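Local structure of tail spike protein (Acinetobacter phage vB_AbaP_AS12, 6EU4) at residues 245-250 with 277-282; 165-170 with 261-266; 428-433 with 451-456; 477-482 with 498-503. The protein forms the trimeric tailspike with which the phage probably recognises, and perhaps degrades, surface polysaccharide of its Acinetobacter host. All blocks are in the same frame, centred on the assembly; numbering follows the deposited sequence.

Interaction 1 of 4, residues 245-250 with 277-282; sequences RVQASA and WATDAG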
loop_
_atom_site.group_PDB
_atom_site.type_symbol
_atom_site.label_atom_id
_atom_site.label_comp_id
_atom_site.label_asym_id
_atom_site.label_seq_id
_atom_site.Cartn_x
_atom_site.Cartn_y
_atom_site.Cartn_z
ATOM N N ARG A 245 -10.749 -10.412 8.800
ATOM C CA ARG A 245 -12.089 -10.951 8.571
ATOM C C ARG A 245 -12.998 -10.748 9.779
ATOM O O ARG A 245 -13.771 -11.637 10.168
ATOM C CB ARG A 245 -12.012 -12.426 8.171
ATOM C CG ARG A 245 -11.577 -12.578 6.704
ATOM C CD ARG A 245 -12.746 -12.678 5.753
ATOM N NE ARG A 245 -13.649 -11.550 5.898
ATOM C CZ ARG A 245 -14.826 -11.585 6.500
ATOM N NH1 ARG A 245 -15.531 -10.460 6.602
ATOM N NH2 ARG A 245 -15.310 -12.721 6.987
ATOM N N VAL A 246 -12.945 -9.538 10.336
ATOM C CA VAL A 246 -13.843 -9.124 11.405
ATOM C C VAL A 246 -14.951 -8.298 10.776
ATOM O O VAL A 246 -14.690 -7.346 10.021
ATOM C CB VAL A 246 -13.091 -8.340 12.494
ATOM C CG1 VAL A 246 -14.055 -7.799 13.536
ATOM C CG2 VAL A 246 -12.068 -9.245 13.145
ATOM N N GLN A 247 -16.188 -8.659 11.088
ATOM C CA GLN A 247 -17.354 -7.971 10.567
ATOM C C GLN A 247 -18.093 -7.369 11.748
ATOM O O GLN A 247 -18.365 -8.071 12.731
ATOM C CB GLN A 247 -18.279 -8.922 9.811
ATOM C CG GLN A 247 -19.597 -8.278 9.409
ATOM C CD GLN A 247 -20.513 -9.191 8.604
ATOM O OE1 GLN A 247 -20.159 -10.314 8.252
ATOM N NE2 GLN A 247 -21.722 -8.706 8.332
ATOM N N ALA A 248 -18.405 -6.087 11.655
ATOM C CA ALA A 248 -19.191 -5.409 12.675
ATOM C C ALA A 248 -20.459 -4.870 12.021
ATOM O O ALA A 248 -20.427 -3.874 11.285
ATOM C CB ALA A 248 -18.385 -4.302 13.346
ATOM N N SER A 249 -21.566 -5.554 12.291
ATOM C CA SER A 249 -22.879 -5.147 11.818
ATOM C C SER A 249 -23.607 -4.500 12.990
ATOM O O SER A 249 -23.830 -5.141 14.017
ATOM C CB SER A 249 -23.648 -6.344 11.262
ATOM O OG SER A 249 -22.918 -6.972 10.208
ATOM N N ALA A 250 -23.940 -3.223 12.844
ATOM C CA ALA A 250 -24.477 -2.439 13.944
ATOM C C ALA A 250 -25.506 -1.453 13.419
ATOM O O ALA A 250 -25.421 -1.014 12.275
ATOM C CB ALA A 250 -23.375 -1.657 14.651
ATOM N N TRP A 277 -15.235 -5.816 7.601
ATOM C CA TRP A 277 -16.487 -5.416 6.968
ATOM C C TRP A 277 -17.354 -4.679 7.972
ATOM O O TRP A 277 -17.739 -5.262 8.986
ATOM C CB TRP A 277 -17.212 -6.650 6.442
ATOM C CG TRP A 277 -18.309 -6.394 5.432
ATOM C CD1 TRP A 277 -18.511 -5.276 4.687
ATOM C CD2 TRP A 277 -19.325 -7.318 5.055
ATOM N NE1 TRP A 277 -19.594 -5.461 3.840
ATOM C CE2 TRP A 277 -20.115 -6.700 4.065
ATOM C CE3 TRP A 277 -19.644 -8.611 5.454
ATOM C CZ2 TRP A 277 -21.212 -7.329 3.489
ATOM C CZ3 TRP A 277 -20.735 -9.238 4.881
ATOM C CH2 TRP A 277 -21.508 -8.590 3.909
ATOM N N ALA A 278 -17.678 -3.421 7.675
ATOM C CA ALA A 278 -18.645 -2.646 8.450
ATOM C C ALA A 278 -19.976 -2.680 7.708
ATOM O O ALA A 278 -20.014 -2.387 6.513
ATOM C CB ALA A 278 -18.182 -1.198 8.622
ATOM N N THR A 279 -21.053 -3.081 8.377
ATOM C CA THR A 279 -22.354 -3.053 7.723
ATOM C C THR A 279 -23.409 -2.426 8.621
ATOM O O THR A 279 -23.332 -2.477 9.852
ATOM C CB THR A 279 -22.852 -4.469 7.271
ATOM O OG1 THR A 279 -23.192 -5.260 8.403
ATOM C CG2 THR A 279 -21.778 -5.240 6.455
ATOM N N ASP A 280 -24.412 -1.845 7.967
ATOM C CA ASP A 280 -25.708 -1.482 8.505
ATOM C C ASP A 280 -25.693 -0.209 9.348
ATOM O O ASP A 280 -26.770 0.309 9.669
ATOM C CB ASP A 280 -26.328 -2.636 9.318
ATOM C CG ASP A 280 -26.451 -3.914 8.475
ATOM O OD1 ASP A 280 -27.101 -3.838 7.426
ATOM O OD2 ASP A 280 -25.849 -4.949 8.806
ATOM N N ALA A 281 -24.535 0.322 9.700
ATOM C CA ALA A 281 -24.456 1.460 10.610
ATOM C C ALA A 281 -25.227 2.678 10.104
ATOM O O ALA A 281 -25.076 3.106 8.952
ATOM C CB ALA A 281 -22.989 1.826 10.817
ATOM N N GLY A 282 -26.007 3.279 11.001
ATOM C CA GLY A 282 -26.821 4.423 10.650
ATOM C C GLY A 282 -26.230 5.779 10.998
ATOM O O GLY A 282 -26.789 6.801 10.581
#
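The amide of Gln247 lies alongside the indole of Trp277, the two side chains pointing the same way with their planes 48° apart; OE1 of Gln247 comes to 3.3 Å from CE3 of Trp277. One face of this indole is taken by CG2 of Thr279, set over the ring centre. At the edge of the Arg245 guanidinium, near its plane, sits CB of Trp277. Gln247 reaches its place because CG is anti to the backbone N (chi1 172°) and the chain beyond is extended. NE1 of Trp277 bonds to Asp302, and NE of Arg245 to the carbonyl of Gly275, while Met240 of the second subunit packs on both residues.

The backbones form a parallel ladder, in which Ala248 N donates to Trp277 O at 2.9 Å and Ala250 N to Thr279 O at 3.1 Å. It joins successive coils of a parallel beta-helix. On the side of Gln247 and Trp277, Thr279 OG1 donates to Asp280 OD2 at 2.7 Å, from above the carboxylate plane. The very short approach of Ser249 OG to Thr279 OG1 belongs to one of two conformers and is doubtful. Backbone bonds thus carry the pairing of the coils, while Gln247, Trp277 and Thr279 pack against one another on one face.

Interaction 2 of 4, residues 165-170 with 261-266; sequences NGKIMN and GTAWTP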
loop_
_atom_site.group_PDB
_atom_site.type_symbol
_atom_site.label_atom_id
_atom_site.label_comp_id
_atom_site.label_asym_id
_atom_site.label_seq_id
_atom_site.Cartn_x
_atom_site.Cartn_y
_atom_site.Cartn_z
ATOM N N ASN A 165 -3.965 2.947 35.968
ATOM C CA ASN A 165 -3.028 3.986 35.538
ATOM C C ASN A 165 -3.600 5.383 35.815
ATOM O O ASN A 165 -3.601 6.263 34.956
ATOM C CB ASN A 165 -2.697 3.817 34.062
ATOM C CG ASN A 165 -1.557 4.717 33.593
ATOM O OD1 ASN A 165 -0.724 5.145 34.378
ATOM N ND2 ASN A 165 -1.520 4.987 32.279
ATOM N N GLY A 166 -4.127 5.563 37.026
ATOM C CA GLY A 166 -4.607 6.856 37.488
ATOM C C GLY A 166 -5.996 7.257 37.040
ATOM O O GLY A 166 -6.464 8.334 37.446
ATOM N N LYS A 167 -6.684 6.431 36.257
ATOM C CA LYS A 167 -8.000 6.767 35.715
ATOM C C LYS A 167 -9.036 5.772 36.212
ATOM O O LYS A 167 -8.810 4.560 36.197
ATOM C CB LYS A 167 -8.000 6.769 34.172
ATOM C CG LYS A 167 -6.951 7.684 33.557
ATOM C CD LYS A 167 -7.195 9.126 33.914
ATOM C CE LYS A 167 -6.257 10.051 33.153
ATOM N NZ LYS A 167 -6.638 11.469 33.435
ATOM N N ILE A 168 -10.188 6.279 36.629
ATOM C CA ILE A 168 -11.244 5.412 37.130
ATOM C C ILE A 168 -12.031 4.906 35.931
ATOM O O ILE A 168 -12.630 5.696 35.196
ATOM C CB ILE A 168 -12.148 6.144 38.126
ATOM C CG1 ILE A 168 -11.317 6.508 39.350
ATOM C CG2 ILE A 168 -13.330 5.246 38.511
ATOM C CD1 ILE A 168 -12.051 7.311 40.439
HETATM N N MSE A 169 -12.021 3.591 35.742
HETATM C CA MSE A 169 -12.705 2.924 34.651
HETATM C C MSE A 169 -13.830 2.069 35.216
HETATM O O MSE A 169 -13.789 1.611 36.349
HETATM C CB MSE A 169 -11.732 2.056 33.853
HETATM C CG MSE A 169 -10.506 2.812 33.385
HETATM SE SE MSE A 169 -10.992 4.112 32.030
HETATM C CE MSE A 169 -11.317 2.940 30.498
ATOM N N ASN A 170 -14.847 1.853 34.402
ATOM C CA ASN A 170 -15.983 1.039 34.795
ATOM C C ASN A 170 -16.383 0.216 33.584
ATOM O O ASN A 170 -16.559 0.758 32.491
ATOM C CB ASN A 170 -17.136 1.903 35.292
ATOM C CG ASN A 170 -18.281 1.076 35.871
ATOM O OD1 ASN A 170 -18.858 0.245 35.179
ATOM N ND2 ASN A 170 -18.602 1.306 37.141
ATOM N N GLY A 261 -15.550 8.590 25.629
ATOM C CA GLY A 261 -16.488 8.606 26.728
ATOM C C GLY A 261 -16.051 7.984 28.045
ATOM O O GLY A 261 -16.917 7.665 28.873
ATOM N N THR A 262 -14.743 7.827 28.280
ATOM C CA THR A 262 -14.220 7.365 29.567
ATOM C C THR A 262 -13.176 8.360 30.073
ATOM O O THR A 262 -12.797 9.318 29.384
ATOM C CB THR A 262 -13.596 5.953 29.489
ATOM O OG1 THR A 262 -12.252 6.029 28.966
ATOM C CG2 THR A 262 -14.441 5.015 28.631
ATOM N N ALA A 263 -12.682 8.113 31.291
ATOM C CA ALA A 263 -11.635 8.953 31.859
ATOM C C ALA A 263 -10.284 8.754 31.181
ATOM O O ALA A 263 -9.375 9.569 31.375
ATOM C CB ALA A 263 -11.487 8.657 33.355
ATOM N N TRP A 264 -10.120 7.684 30.417
ATOM C CA TRP A 264 -8.840 7.387 29.782
ATOM C C TRP A 264 -8.665 8.237 28.532
ATOM O O TRP A 264 -9.581 8.343 27.713
ATOM C CB TRP A 264 -8.797 5.912 29.415
ATOM C CG TRP A 264 -7.490 5.345 29.034
ATOM C CD1 TRP A 264 -6.879 5.413 27.806
ATOM C CD2 TRP A 264 -6.635 4.557 29.867
ATOM N NE1 TRP A 264 -5.698 4.720 27.836
ATOM C CE2 TRP A 264 -5.522 4.186 29.086
ATOM C CE3 TRP A 264 -6.706 4.127 31.197
ATOM C CZ2 TRP A 264 -4.484 3.414 29.593
ATOM C CZ3 TRP A 264 -5.675 3.362 31.701
ATOM C CH2 TRP A 264 -4.574 3.011 30.897
ATOM N N THR A 265 -7.491 8.827 28.378
ATOM C CA THR A 265 -7.217 9.623 27.185
ATOM C C THR A 265 -7.097 8.747 25.939
ATOM O O THR A 265 -6.198 7.889 25.883
ATOM C CB THR A 265 -5.936 10.414 27.394
ATOM O OG1 THR A 265 -6.144 11.349 28.471
ATOM C CG2 THR A 265 -5.541 11.150 26.132
ATOM N N PRO A 266 -7.920 8.960 24.907
ATOM C CA PRO A 266 -7.802 8.149 23.687
ATOM C C PRO A 266 -6.432 8.243 23.045
ATOM O O PRO A 266 -5.855 9.322 22.890
ATOM C CB PRO A 266 -8.875 8.734 22.763
ATOM C CG PRO A 266 -9.883 9.283 23.683
ATOM C CD PRO A 266 -9.106 9.831 24.852
HETATM O O HOH W 1 -9.567 12.008 32.961
HETATM O O HOH W 2 -14.113 6.223 33.004
#
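Strand 167-170 and the irregular loop 261-266 come nearest at Lys167 and Ala263, whose CA atoms lie 5.7 Å apart; the polar link between them runs through water. One water donates to Ile168 O at 2.7 Å and accepts from Ala263 N, bridging the two main chains. A second accepts from NZ of Lys167 and donates to Ala263 O at 2.9 Å. The aliphatic part of the same lysine runs past that carbonyl, with CD of Lys167 3.4 Å from Ala263 O, while its CB approaches CB of Ala263.

The 165-170 segment forms the turn and second strand of a hairpin whose other strand is 161-164. Asn165 and Gly166, both with positive phi, make a type I' turn at its end, and the backbone of Met169 bonds to Arg162. This hairpin meets the loop that joins strand 253-257 to strand 268-274.

Trp264 gathers three residues of the hairpin round its side chain. CB of Asn165 lies 3.8 Å from CH2 of Trp264, the amide and ring planes 64° apart, and Lys167 CB approaches the indole obliquely. Met169, present as selenomethionine, is bent at chi2 and chi3 (-69° and -74°), which brings its SE to 3.9 Å from CB of Trp264 and its CE to 3.6 Å from OG1 of Thr262. That hydroxyl oxygen accepts the backbone N-H of Trp264, which makes an ST turn within the loop. The indole NE1 is held by Asp237, and Trp186 packs on both Asn165 and Trp264.

Interaction 3 of 4, residues 428-433 with 451-456; sequences EEIGIS and VDAYVK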
loop_
_atom_site.group_PDB
_atom_site.type_symbol
_atom_site.label_atom_id
_atom_site.label_comp_id
_atom_site.label_asym_id
_atom_site.label_seq_id
_atom_site.Cartn_x
_atom_site.Cartn_y
_atom_site.Cartn_z
ATOM N N GLU A 428 -17.511 19.258 -11.529
ATOM C CA GLU A 428 -18.034 20.469 -12.137
ATOM C C GLU A 428 -17.106 21.671 -12.081
ATOM O O GLU A 428 -17.079 22.451 -13.041
ATOM C CB GLU A 428 -19.366 20.828 -11.490
ATOM C CG GLU A 428 -20.397 19.748 -11.705
ATOM C CD GLU A 428 -21.777 20.179 -11.285
ATOM O OE1 GLU A 428 -22.363 21.071 -11.944
ATOM O OE2 GLU A 428 -22.260 19.636 -10.278
ATOM N N GLU A 429 -16.374 21.878 -10.991
ATOM C CA GLU A 429 -15.561 23.088 -10.873
ATOM C C GLU A 429 -14.652 22.936 -9.666
ATOM O O GLU A 429 -14.818 22.031 -8.839
ATOM C CB GLU A 429 -16.424 24.351 -10.748
ATOM C CG GLU A 429 -17.279 24.390 -9.488
ATOM C CD GLU A 429 -18.212 25.599 -9.419
ATOM O OE1 GLU A 429 -18.324 26.341 -10.420
ATOM O OE2 GLU A 429 -18.847 25.803 -8.358
ATOM N N ILE A 430 -13.688 23.844 -9.575
ATOM C CA ILE A 430 -12.776 23.897 -8.439
ATOM C C ILE A 430 -12.435 25.360 -8.198
ATOM O O ILE A 430 -12.218 26.121 -9.148
ATOM C CB ILE A 430 -11.516 23.037 -8.681
ATOM C CG1 ILE A 430 -10.481 23.245 -7.573
ATOM C CG2 ILE A 430 -10.891 23.298 -10.041
ATOM C CD1 ILE A 430 -9.466 22.110 -7.519
ATOM N N GLY A 431 -12.420 25.772 -6.935
ATOM C CA GLY A 431 -12.024 27.145 -6.651
ATOM C C GLY A 431 -12.104 27.501 -5.182
ATOM O O GLY A 431 -12.632 26.751 -4.349
ATOM N N ILE A 432 -11.564 28.682 -4.891
ATOM C CA ILE A 432 -11.621 29.256 -3.555
ATOM C C ILE A 432 -13.060 29.584 -3.209
ATOM O O ILE A 432 -13.802 30.128 -4.036
ATOM C CB ILE A 432 -10.746 30.516 -3.496
ATOM C CG1 ILE A 432 -9.283 30.132 -3.698
ATOM C CG2 ILE A 432 -10.936 31.242 -2.168
ATOM C CD1 ILE A 432 -8.379 31.305 -3.960
ATOM N N SER A 433 -13.458 29.290 -1.975
ATOM C CA SER A 433 -14.823 29.545 -1.548
ATOM C C SER A 433 -14.866 29.992 -0.097
ATOM O O SER A 433 -14.163 29.433 0.748
ATOM C CB SER A 433 -15.679 28.283 -1.686
ATOM O OG SER A 433 -17.006 28.518 -1.236
ATOM N N VAL A 451 -4.581 22.562 -2.460
ATOM C CA VAL A 451 -5.151 21.525 -3.313
ATOM C C VAL A 451 -4.170 21.184 -4.423
ATOM O O VAL A 451 -3.414 22.032 -4.906
ATOM C CB VAL A 451 -6.506 21.939 -3.927
ATOM C CG1 VAL A 451 -7.563 22.147 -2.835
ATOM C CG2 VAL A 451 -6.363 23.199 -4.764
ATOM N N ASP A 452 -4.205 19.912 -4.835
ATOM C CA ASP A 452 -3.469 19.425 -6.008
ATOM C C ASP A 452 -4.398 18.382 -6.601
ATOM O O ASP A 452 -4.372 17.219 -6.200
ATOM C CB ASP A 452 -2.102 18.861 -5.657
ATOM C CG ASP A 452 -1.332 18.384 -6.871
ATOM O OD1 ASP A 452 -1.911 18.346 -7.972
ATOM O OD2 ASP A 452 -0.142 18.027 -6.711
ATOM N N ALA A 453 -5.268 18.819 -7.513
ATOM C CA ALA A 453 -6.404 18.003 -7.903
ATOM C C ALA A 453 -6.672 18.126 -9.392
ATOM O O ALA A 453 -6.813 19.235 -9.925
ATOM C CB ALA A 453 -7.670 18.393 -7.138
ATOM N N TYR A 454 -6.768 16.974 -10.045
ATOM C CA TYR A 454 -7.270 16.937 -11.408
ATOM C C TYR A 454 -8.774 17.131 -11.430
ATOM O O TYR A 454 -9.524 16.461 -10.702
ATOM C CB TYR A 454 -6.896 15.624 -12.086
ATOM C CG TYR A 454 -5.519 15.681 -12.669
ATOM C CD1 TYR A 454 -4.392 15.448 -11.880
ATOM C CD2 TYR A 454 -5.334 15.974 -14.012
ATOM C CE1 TYR A 454 -3.127 15.519 -12.417
ATOM C CE2 TYR A 454 -4.068 16.031 -14.560
ATOM C CZ TYR A 454 -2.975 15.806 -13.772
ATOM O OH TYR A 454 -1.726 15.888 -14.342
ATOM N N VAL A 455 -9.212 18.058 -12.278
ATOM C CA VAL A 455 -10.623 18.284 -12.537
ATOM C C VAL A 455 -10.805 18.429 -14.046
ATOM O O VAL A 455 -10.252 19.348 -14.656
ATOM C CB VAL A 455 -11.143 19.533 -11.801
ATOM C CG1 VAL A 455 -12.601 19.771 -12.134
ATOM C CG2 VAL A 455 -10.943 19.390 -10.289
ATOM N N LYS A 456 -11.573 17.520 -14.651
ATOM C CA LYS A 456 -11.843 17.534 -16.098
ATOM C C LYS A 456 -10.549 17.559 -16.918
ATOM O O LYS A 456 -10.428 18.288 -17.903
ATOM C CB LYS A 456 -12.735 18.708 -16.482
ATOM C CG LYS A 456 -14.129 18.637 -15.881
ATOM C CD LYS A 456 -15.074 19.666 -16.527
ATOM C CE LYS A 456 -15.268 20.885 -15.658
ATOM N NZ LYS A 456 -16.425 21.715 -16.118
#
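Ile430 reaches across to Val451, Ala453 and Val455 near the end of the parallel beta-helix, where strand 430-432 pairs with 443-445 and strand 450-455 turns back antiparallel into 458-462. The two segments are not paired to each other: their strand axes pass 9.7 Å apart at 139°, and side chains fill the gap.

The apolar contacts all involve Ile430. Its CG1 branch stands anti to the backbone N (chi1 172°), carrying CD1 to the side chains of the 451-455 strand, 4.1 Å from CB of Ala453 and 4.3 Å from CG2 of Val451. The other branch serves Val455, with Ile430 CG2 at 3.9 Å from Val455 CG2. Tyr460 of the returning strand packs on both Ile430 and Val455, widening the apolar cluster.

The polar contact lies at the margin of this cluster. The carboxylate of Glu428 bonds to Ser394 OG and the backbone N of Leu441, whereas its carbonyl faces Lys456. Lys456, which follows the strand in a positive-phi conformation, bends its chain at chi3 to meet that carbonyl, its NZ donating a weak hydrogen bond to Glu428 O at 3.2 Å.

Interaction 4 of 4, residues 477-482 with 498-503; sequences TSAKSL and VLVQSS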
loop_
_atom_site.group_PDB
_atom_site.type_symbol
_atom_site.label_atom_id
_atom_site.label_comp_id
_atom_site.label_asym_id
_atom_site.label_seq_id
_atom_site.Cartn_x
_atom_site.Cartn_y
_atom_site.Cartn_z
ATOM N N THR A 477 5.461 22.604 -23.846
ATOM C CA THR A 477 4.030 22.613 -23.555
ATOM C C THR A 477 3.241 22.998 -24.801
ATOM O O THR A 477 3.796 23.435 -25.813
ATOM C CB THR A 477 3.666 23.601 -22.441
ATOM O OG1 THR A 477 3.870 24.937 -22.909
ATOM C CG2 THR A 477 4.488 23.375 -21.195
ATOM N N SER A 478 1.920 22.851 -24.708
ATOM C CA SER A 478 1.018 23.263 -25.771
ATOM C C SER A 478 0.298 24.561 -25.393
ATOM O O SER A 478 0.214 24.934 -24.224
ATOM C CB SER A 478 0.005 22.157 -26.063
ATOM O OG SER A 478 0.657 21.025 -26.598
ATOM N N ALA A 479 -0.220 25.250 -26.408
ATOM C CA ALA A 479 -1.069 26.413 -26.178
ATOM C C ALA A 479 -2.459 25.969 -25.725
ATOM O O ALA A 479 -2.908 24.858 -26.019
ATOM C CB ALA A 479 -1.182 27.250 -27.448
ATOM N N LYS A 480 -3.144 26.853 -25.012
ATOM C CA LYS A 480 -4.571 26.673 -24.748
ATOM C C LYS A 480 -5.371 27.188 -25.936
ATOM O O LYS A 480 -5.252 28.356 -26.310
ATOM C CB LYS A 480 -4.993 27.392 -23.474
ATOM C CG LYS A 480 -6.473 27.052 -23.059
ATOM C CD LYS A 480 -6.826 27.665 -21.714
ATOM C CE LYS A 480 -8.057 27.021 -21.066
ATOM N NZ LYS A 480 -9.303 27.158 -21.863
ATOM N N SER A 481 -6.187 26.318 -26.528
ATOM C CA SER A 481 -6.936 26.672 -27.732
ATOM C C SER A 481 -8.201 27.410 -27.322
ATOM O O SER A 481 -9.014 26.878 -26.560
ATOM C CB SER A 481 -7.280 25.427 -28.558
ATOM O OG SER A 481 -7.787 25.801 -29.829
ATOM N N LEU A 482 -8.364 28.635 -27.822
ATOM C CA LEU A 482 -9.484 29.477 -27.432
ATOM C C LEU A 482 -10.714 29.208 -28.284
ATOM O O LEU A 482 -10.618 28.955 -29.489
ATOM C CB LEU A 482 -9.110 30.954 -27.553
ATOM C CG LEU A 482 -7.939 31.402 -26.682
ATOM C CD1 LEU A 482 -7.470 32.784 -27.116
ATOM C CD2 LEU A 482 -8.339 31.392 -25.218
ATOM N N VAL A 498 0.213 30.474 -22.562
ATOM C CA VAL A 498 0.200 30.605 -24.016
ATOM C C VAL A 498 -1.174 30.209 -24.544
ATOM O O VAL A 498 -1.719 29.159 -24.168
ATOM C CB VAL A 498 1.293 29.741 -24.669
ATOM C CG1 VAL A 498 1.258 29.925 -26.184
ATOM C CG2 VAL A 498 2.681 30.077 -24.084
ATOM N N LEU A 499 -1.716 31.046 -25.429
ATOM C CA LEU A 499 -3.023 30.900 -26.043
ATOM C C LEU A 499 -2.867 30.803 -27.554
ATOM O O LEU A 499 -1.964 31.410 -28.149
ATOM C CB LEU A 499 -3.924 32.100 -25.710
ATOM C CG LEU A 499 -3.797 32.665 -24.284
ATOM C CD1 LEU A 499 -4.559 33.956 -24.167
ATOM C CD2 LEU A 499 -4.284 31.639 -23.278
ATOM N N VAL A 500 -3.770 30.071 -28.187
ATOM C CA VAL A 500 -3.864 30.062 -29.641
ATOM C C VAL A 500 -5.306 30.339 -30.029
ATOM O O VAL A 500 -6.238 29.799 -29.428
ATOM C CB VAL A 500 -3.359 28.741 -30.273
ATOM C CG1 VAL A 500 -4.137 27.523 -29.758
ATOM C CG2 VAL A 500 -3.436 28.831 -31.790
ATOM N N GLN A 501 -5.489 31.205 -31.017
ATOM C CA GLN A 501 -6.795 31.408 -31.645
ATOM C C GLN A 501 -6.635 31.041 -33.112
ATOM O O GLN A 501 -6.078 31.814 -33.897
ATOM C CB GLN A 501 -7.299 32.838 -31.483
ATOM C CG GLN A 501 -8.648 33.071 -32.169
ATOM C CD GLN A 501 -9.677 32.043 -31.776
ATOM O OE1 GLN A 501 -9.839 31.030 -32.457
ATOM N NE2 GLN A 501 -10.379 32.286 -30.674
ATOM N N SER A 502 -7.126 29.861 -33.486
ATOM C CA SER A 502 -6.965 29.390 -34.850
ATOM C C SER A 502 -8.142 29.746 -35.742
ATOM O O SER A 502 -8.070 29.512 -36.949
ATOM C CB SER A 502 -6.755 27.870 -34.871
ATOM O OG SER A 502 -7.916 27.181 -34.425
ATOM N N SER A 503 -9.212 30.306 -35.191
ATOM C CA SER A 503 -10.384 30.696 -35.971
ATOM C C SER A 503 -10.335 32.190 -36.279
ATOM O O SER A 503 -10.390 33.020 -35.363
ATOM C CB SER A 503 -11.661 30.352 -35.210
ATOM O OG SER A 503 -12.762 31.060 -35.745
HETATM O O HOH W 3 -0.455 27.154 -22.485
HETATM O O HOH W 4 -8.495 28.207 -31.337
HETATM O O HOH W 5 -6.614 25.376 -32.162
HETATM O O HOH W 6 -11.854 29.479 -31.902
#
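Leu482 and Leu499 cross obliquely, CD1 of Leu482 resting 3.9 Å from CB of Leu499. On the other side of the strand pair Val500 puts CG1 between its backbone N and carbonyl carbon (chi1 59°), a rotation that leans this methyl onto the neighbouring strand, 3.6 Å from CA of Ser481 and 3.8 Å from CB of Ala479. The methyl of Ala479 also touches CG1 of Val498.

Gln501 is bent at chi2 and folds back along Leu482, so that its NE2 lies 3.6 Å from Leu482 CB. Both ends of the amide are held: NE2 donates to the carbonyl of Gly483, and OE1 accepts Ser503 N at 2.9 Å in the carbonyl plane, on a lone pair. A water donates to both OE1 of Gln501 and Leu482 O, and another bridges Ser478 O and Val498 O. Lys480 extends away from the 498-503 segment and makes a cation-pi contact with Tyr474 of the third subunit.

Three nearly straight backbone bonds set this register: Lys480 N to Val498 O at 2.8 Å, Val500 N to Lys480 O at 2.9 Å, and Leu482 N to Val500 O. They join a parallel pair at what is, within this chain, one margin of an otherwise antiparallel sheet, and at Thr477 an antiparallel ladder with the second subunit carries that sheet across the trimer interface.

Along the chain interactions 1 and 2 interleave, and interactions 3 and 4 follow in turn. The segments of interactions 1 and 2 alternate, so the loop 261-266 lies in the chain between the two paired strands of interaction 1; even so, their centres are 26 Å apart, one within the parallel beta-helix and the other at a hairpin beside it. Interaction 3 follows on the same run of coils, its centre 33 Å from that of interaction 1, and the centre of interaction 4 lies 22 Å from that of interaction 3, in a separate mixed sheet. Interactions 2 and 4 are 64 Å apart, centre to centre. The tailspike thus pairs an elongated coil body with a following trimer-linking sheet.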